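Local coordinates for IPT/TIG domain-containing protein (Bacteroides thetaiotaomicron, PDB 3TC9), which probably serves as an auxiliary nutrient-binding protein built from an immunoglobulin-like domain and a six-bladed beta-propeller, any hydrolase activity being unproven, at residues B[329-334]-B[356-361]; B[360-365]-B[399-404]. All blocks are in the same frame, centred on the assembly; numbering follows the deposited sequence.

Contact 1: B[329-334]-B[356-361]; sequences ARMHAP and FCDREN. With EDO (1,2-ethanediol), chain V; EDO (1,2-ethanediol), chain R.
Within one blade of the six-bladed beta-propeller, the loop that leads into strand 334-341 is clasped by the turn after strand 352-358, with His-332 and Asp-358 at the centre. The carboxylate of Asp-358 does the gripping: OD1 takes the backbone N-H of His-332 on its syn lone pair (OD1 to N, 2.8 Å). Its other oxygen has a second task. Asn-361 ND2 approaches OD2 from above the carboxylate plane, 2.6 Å away and almost straight at 176°, and Arg-365 NH1 adds a salt bridge there. The buried, probably charged carboxylate is thus engaged at both oxygens; with Asp-320 O as a second acceptor for ND2, the amide of Asn-361 is likely to be held in its rotation. The backbone completes the clasp: Glu-360 N donates to His-332 O (2.9 Å), and a weaker bond runs from Arg-359 N to Ala-333 O. At Pro-334 and Asp-358 the two chains become a non-hydrogen-bonded antiparallel pair.

Next to this strand pair, the SE atom of selenomethionine Met-331 meets the ring of Phe-356 obliquely, 4.1 Å from CE2, a Met-aromatic contact, while Pro-334 CB packs against the same ring. On the side of the next blade, Arg-359 NH1 salt-bridges Glu-360 OE2. With CG anti to the backbone N (chi1 -169°), the imidazole of His-332 lies over the base of Glu-360, whose CB sits 3.4 Å from the ring centroid in a CH-pi contact. At the ring edge, ND1 donates to O1 of an ethanediol (2.8 Å), which in turn donates to Asn-361 OD1.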
# COMPACT_ATOMS: atom_id res chain seq x y z
N ALA B 329 2.82 -25.58 -13.26
CA ALA B 329 4.03 -24.94 -12.73
C ALA B 329 4.96 -26.01 -12.16
O ALA B 329 4.49 -27.06 -11.73
CB ALA B 329 3.67 -23.94 -11.66
N ARG B 330 6.27 -25.77 -12.21
CA ARG B 330 7.28 -26.70 -11.71
C ARG B 330 8.30 -26.00 -10.89
O ARG B 330 8.68 -24.87 -11.20
CB ARG B 330 8.00 -27.46 -12.85
CG ARG B 330 7.10 -28.26 -13.78
CD ARG B 330 6.52 -29.48 -13.13
NE ARG B 330 5.11 -29.71 -13.50
CZ ARG B 330 4.73 -30.34 -14.61
NH1 ARG B 330 5.63 -30.70 -15.51
NH2 ARG B 330 3.44 -30.58 -14.83
N MSE B 331 8.78 -26.69 -9.88
CA MSE B 331 9.82 -26.16 -9.01
C MSE B 331 10.83 -27.26 -8.69
O MSE B 331 10.67 -28.41 -9.09
CB MSE B 331 9.20 -25.54 -7.74
CG MSE B 331 8.55 -26.53 -6.82
SE MSE B 331 7.08 -25.67 -5.91
CE MSE B 331 5.92 -25.14 -7.55
N HIS B 332 11.89 -26.88 -8.02
CA HIS B 332 12.95 -27.79 -7.67
C HIS B 332 13.51 -27.39 -6.32
O HIS B 332 14.31 -26.45 -6.21
CB HIS B 332 14.02 -27.81 -8.77
CG HIS B 332 15.02 -28.91 -8.63
ND1 HIS B 332 16.02 -29.10 -9.57
CD2 HIS B 332 15.18 -29.83 -7.64
CE1 HIS B 332 16.75 -30.11 -9.12
NE2 HIS B 332 16.29 -30.57 -7.96
N ALA B 333 13.08 -28.13 -5.28
CA ALA B 333 13.41 -28.00 -3.86
C ALA B 333 12.91 -26.66 -3.29
O ALA B 333 13.73 -25.81 -2.94
CB ALA B 333 14.93 -28.16 -3.63
N PRO B 334 11.58 -26.41 -3.19
CA PRO B 334 11.14 -25.14 -2.61
C PRO B 334 11.47 -25.10 -1.12
O PRO B 334 11.43 -26.14 -0.44
CB PRO B 334 9.64 -25.14 -2.85
CG PRO B 334 9.25 -26.60 -2.92
CD PRO B 334 10.43 -27.28 -3.56
N PHE B 356 8.56 -17.40 -2.49
CA PHE B 356 9.35 -18.45 -1.85
C PHE B 356 10.65 -18.72 -2.61
O PHE B 356 10.74 -18.47 -3.81
CB PHE B 356 8.52 -19.75 -1.71
CG PHE B 356 8.08 -20.38 -3.00
CD1 PHE B 356 6.89 -19.98 -3.61
CD2 PHE B 356 8.84 -21.37 -3.61
CE1 PHE B 356 6.46 -20.58 -4.80
CE2 PHE B 356 8.41 -21.96 -4.81
CZ PHE B 356 7.23 -21.56 -5.39
N CYS B 357 11.62 -19.28 -1.88
CA CYS B 357 12.89 -19.70 -2.43
C CYS B 357 12.73 -21.00 -3.12
O CYS B 357 12.20 -21.93 -2.54
CB CYS B 357 13.94 -19.79 -1.34
SG CYS B 357 14.38 -18.20 -0.61
N ASP B 358 13.19 -21.08 -4.37
CA ASP B 358 13.23 -22.30 -5.18
C ASP B 358 14.72 -22.64 -5.27
O ASP B 358 15.43 -22.19 -6.17
CB ASP B 358 12.57 -22.05 -6.54
CG ASP B 358 12.13 -23.29 -7.30
OD1 ASP B 358 12.10 -24.38 -6.68
OD2 ASP B 358 11.77 -23.16 -8.50
N ARG B 359 15.20 -23.32 -4.21
CA ARG B 359 16.61 -23.63 -3.95
C ARG B 359 17.39 -24.12 -5.17
O ARG B 359 18.43 -23.53 -5.47
CB ARG B 359 16.75 -24.62 -2.80
CG ARG B 359 18.12 -24.66 -2.18
CD ARG B 359 18.36 -26.01 -1.55
NE ARG B 359 19.47 -25.98 -0.61
CZ ARG B 359 20.62 -26.62 -0.77
NH1 ARG B 359 20.84 -27.36 -1.85
NH2 ARG B 359 21.58 -26.52 0.15
N GLU B 360 16.94 -25.19 -5.85
CA GLU B 360 17.75 -25.77 -6.92
C GLU B 360 17.52 -25.12 -8.28
O GLU B 360 18.17 -25.49 -9.25
CB GLU B 360 17.59 -27.29 -7.02
CG GLU B 360 18.04 -28.07 -5.79
CD GLU B 360 19.49 -27.94 -5.36
OE1 GLU B 360 20.37 -27.73 -6.23
OE2 GLU B 360 19.73 -28.08 -4.14
N ASN B 361 16.61 -24.15 -8.33
CA ASN B 361 16.35 -23.34 -9.51
C ASN B 361 17.04 -21.98 -9.33
O ASN B 361 17.03 -21.17 -10.27
CB ASN B 361 14.85 -23.20 -9.74
CG ASN B 361 14.27 -24.40 -10.44
OD1 ASN B 361 14.92 -25.09 -11.22
ND2 ASN B 361 13.01 -24.67 -10.19
C1 EDO V . 16.23 -28.14 -12.74
O1 EDO V . 15.15 -27.78 -11.86
C2 EDO V . 15.82 -27.89 -14.19
O2 EDO V . 15.07 -29.00 -14.69
C1 EDO R . 17.28 -32.41 -4.78
O1 EDO R . 15.93 -31.98 -4.93
C2 EDO R . 17.55 -33.47 -5.84
O2 EDO R . 17.53 -32.85 -7.13

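Contact 2: B[360-365]-B[399-404]; sequences ENHCIR and NHPEGI. With EDO (1,2-ethanediol), chain V.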
# COMPACT_ATOMS: atom_id res chain seq x y z
N GLU B 360 16.94 -25.19 -5.85
CA GLU B 360 17.75 -25.77 -6.92
C GLU B 360 17.52 -25.12 -8.28
O GLU B 360 18.17 -25.49 -9.25
CB GLU B 360 17.59 -27.29 -7.02
CG GLU B 360 18.04 -28.07 -5.79
CD GLU B 360 19.49 -27.94 -5.36
OE1 GLU B 360 20.37 -27.73 -6.23
OE2 GLU B 360 19.73 -28.08 -4.14
N ASN B 361 16.61 -24.15 -8.33
CA ASN B 361 16.35 -23.34 -9.51
C ASN B 361 17.04 -21.98 -9.33
O ASN B 361 17.03 -21.17 -10.27
CB ASN B 361 14.85 -23.20 -9.74
CG ASN B 361 14.27 -24.40 -10.44
OD1 ASN B 361 14.92 -25.09 -11.22
ND2 ASN B 361 13.01 -24.67 -10.19
N HIS B 362 17.64 -21.76 -8.13
CA HIS B 362 18.40 -20.55 -7.71
C HIS B 362 17.63 -19.25 -7.95
O HIS B 362 18.18 -18.26 -8.46
CB HIS B 362 19.77 -20.51 -8.43
CG HIS B 362 20.52 -21.78 -8.27
ND1 HIS B 362 21.18 -22.09 -7.11
CD2 HIS B 362 20.63 -22.83 -9.12
CE1 HIS B 362 21.70 -23.29 -7.29
NE2 HIS B 362 21.40 -23.77 -8.49
N CYS B 363 16.37 -19.23 -7.56
CA CYS B 363 15.54 -18.04 -7.77
C CYS B 363 14.43 -17.92 -6.72
O CYS B 363 14.27 -18.79 -5.85
CB CYS B 363 14.95 -18.06 -9.19
SG CYS B 363 13.88 -19.46 -9.52
N ILE B 364 13.72 -16.79 -6.77
CA ILE B 364 12.58 -16.49 -5.92
C ILE B 364 11.35 -16.59 -6.79
O ILE B 364 11.31 -15.97 -7.87
CB ILE B 364 12.66 -15.10 -5.19
CG1 ILE B 364 14.02 -14.82 -4.50
CG2 ILE B 364 11.47 -14.91 -4.22
CD1 ILE B 364 14.51 -15.90 -3.40
N ARG B 365 10.37 -17.36 -6.34
CA ARG B 365 9.12 -17.55 -7.08
C ARG B 365 7.98 -16.84 -6.38
O ARG B 365 8.11 -16.49 -5.22
CB ARG B 365 8.80 -19.05 -7.25
CG ARG B 365 9.99 -19.93 -7.66
CD ARG B 365 10.42 -19.85 -9.12
NE ARG B 365 9.36 -20.17 -10.07
CZ ARG B 365 9.07 -21.39 -10.51
NH1 ARG B 365 9.74 -22.44 -10.08
NH2 ARG B 365 8.11 -21.56 -11.40
N ASN B 399 22.78 -18.59 -5.27
CA ASN B 399 23.33 -19.93 -5.28
C ASN B 399 22.77 -20.66 -4.07
O ASN B 399 23.27 -20.52 -2.96
CB ASN B 399 24.85 -19.91 -5.31
CG ASN B 399 25.45 -21.22 -5.71
OD1 ASN B 399 24.78 -22.27 -5.72
ND2 ASN B 399 26.74 -21.19 -6.00
N HIS B 400 21.68 -21.40 -4.31
CA HIS B 400 20.90 -22.16 -3.33
C HIS B 400 20.25 -21.21 -2.32
O HIS B 400 20.60 -21.28 -1.14
CB HIS B 400 21.75 -23.24 -2.65
CG HIS B 400 22.10 -24.41 -3.52
ND1 HIS B 400 23.30 -25.06 -3.39
CD2 HIS B 400 21.37 -25.01 -4.49
CE1 HIS B 400 23.26 -26.06 -4.26
NE2 HIS B 400 22.13 -26.06 -4.95
N PRO B 401 19.35 -20.28 -2.74
CA PRO B 401 18.64 -19.44 -1.75
C PRO B 401 17.74 -20.33 -0.87
O PRO B 401 17.11 -21.26 -1.39
CB PRO B 401 17.83 -18.47 -2.62
CG PRO B 401 17.58 -19.20 -3.87
CD PRO B 401 18.81 -20.06 -4.10
N GLU B 402 17.70 -20.10 0.46
CA GLU B 402 16.91 -20.96 1.33
C GLU B 402 15.92 -20.18 2.19
O GLU B 402 14.73 -20.45 2.09
CB GLU B 402 17.81 -21.82 2.21
CG GLU B 402 18.58 -22.86 1.42
CD GLU B 402 19.76 -23.52 2.10
OE1 GLU B 402 20.37 -22.91 3.01
OE2 GLU B 402 20.12 -24.65 1.68
N GLY B 403 16.40 -19.26 3.02
CA GLY B 403 15.53 -18.46 3.88
C GLY B 403 15.09 -17.20 3.17
O GLY B 403 15.79 -16.68 2.30
N ILE B 404 13.91 -16.69 3.52
CA ILE B 404 13.36 -15.46 2.94
C ILE B 404 12.38 -14.84 3.91
O ILE B 404 11.56 -15.54 4.52
CB ILE B 404 12.70 -15.68 1.53
CG1 ILE B 404 12.40 -14.32 0.81
CG2 ILE B 404 11.46 -16.57 1.61
CD1 ILE B 404 11.73 -14.42 -0.62
C1 EDO V . 16.23 -28.14 -12.74
O1 EDO V . 15.15 -27.78 -11.86
C2 EDO V . 15.82 -27.89 -14.19
O2 EDO V . 15.07 -29.00 -14.69
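A backbone amide is received here by a histidine ring: His-400 N donates to His-362 ND1 over 2.9 Å, at 159° and close to the imidazole plane, so that the bond holds the ring of His-362 in a fixed rotation. The two imidazoles lie side by side, pointing the same way, with His-362 CE1 only 3.3 Å from His-400 CD2; their planes are inclined, and the pair is neither stacked nor edge-to-face. The ring of His-400 is held from two sides. Its NE2 donates to Glu-360 OE1 (2.7 Å) from above the carboxylate plane, OE1 lying somewhat out of the imidazole plane, while ND1 is bonded to Glu-419 OE2. Glu-360 can reach across because its chain bends at chi2, bringing the carboxylate back to this side. With an alanine here instead of His-400, Glu-360 OE1 and Glu-419 OE2 would probably both be left without their imidazole mate, and the flank of the His-362 ring at CE1 would lose its neighbour.

The contact is a seam between adjacent propeller blades: strand 363-367 belongs to one blade, strand 401-407 is the edge strand of the next, and their short segments cross at -48°. No backbone-to-backbone hydrogen bond joins them; side chains make the seam, meeting each other and the facing backbone. His-362 and Cys-363 both face Asp-358 in a G1 beta bulge at the start of their strand, and Pro-401 fits against this bend, its CD 3.7 Å from His-362 CA and its CG near Cys-363 O. Further along, two isoleucines reach toward each other tip to tip. Ile-404 has CG1 anti to the backbone N (chi1 -168°) and extends fully, which sets its CD1 3.6 Å from Ile-364 CG2.

In the fold
The pair illustrates how a propeller is held within a blade and between blades. Contact 1 stays inside one sheet and relies on backbone and carboxylate hydrogen bonds; it is partly buried, its histidine bonded to two ethanediol molecules, probably from the crystallisation liquor. Contact 2 is more buried and joins that sheet to the next one, using imidazoles bonded to a carboxylate and a backbone amide, plus a proline and isoleucines, in place of strand pairing. The two share the turn residues Glu-360 and Asn-361. A salt bridge links them further across the blade boundary, from Arg-359 NE to Glu-402 OE2 (2.7 Å). Cys-357 also packs on Pro-401, so both strands of the hairpin face the neighbouring blade.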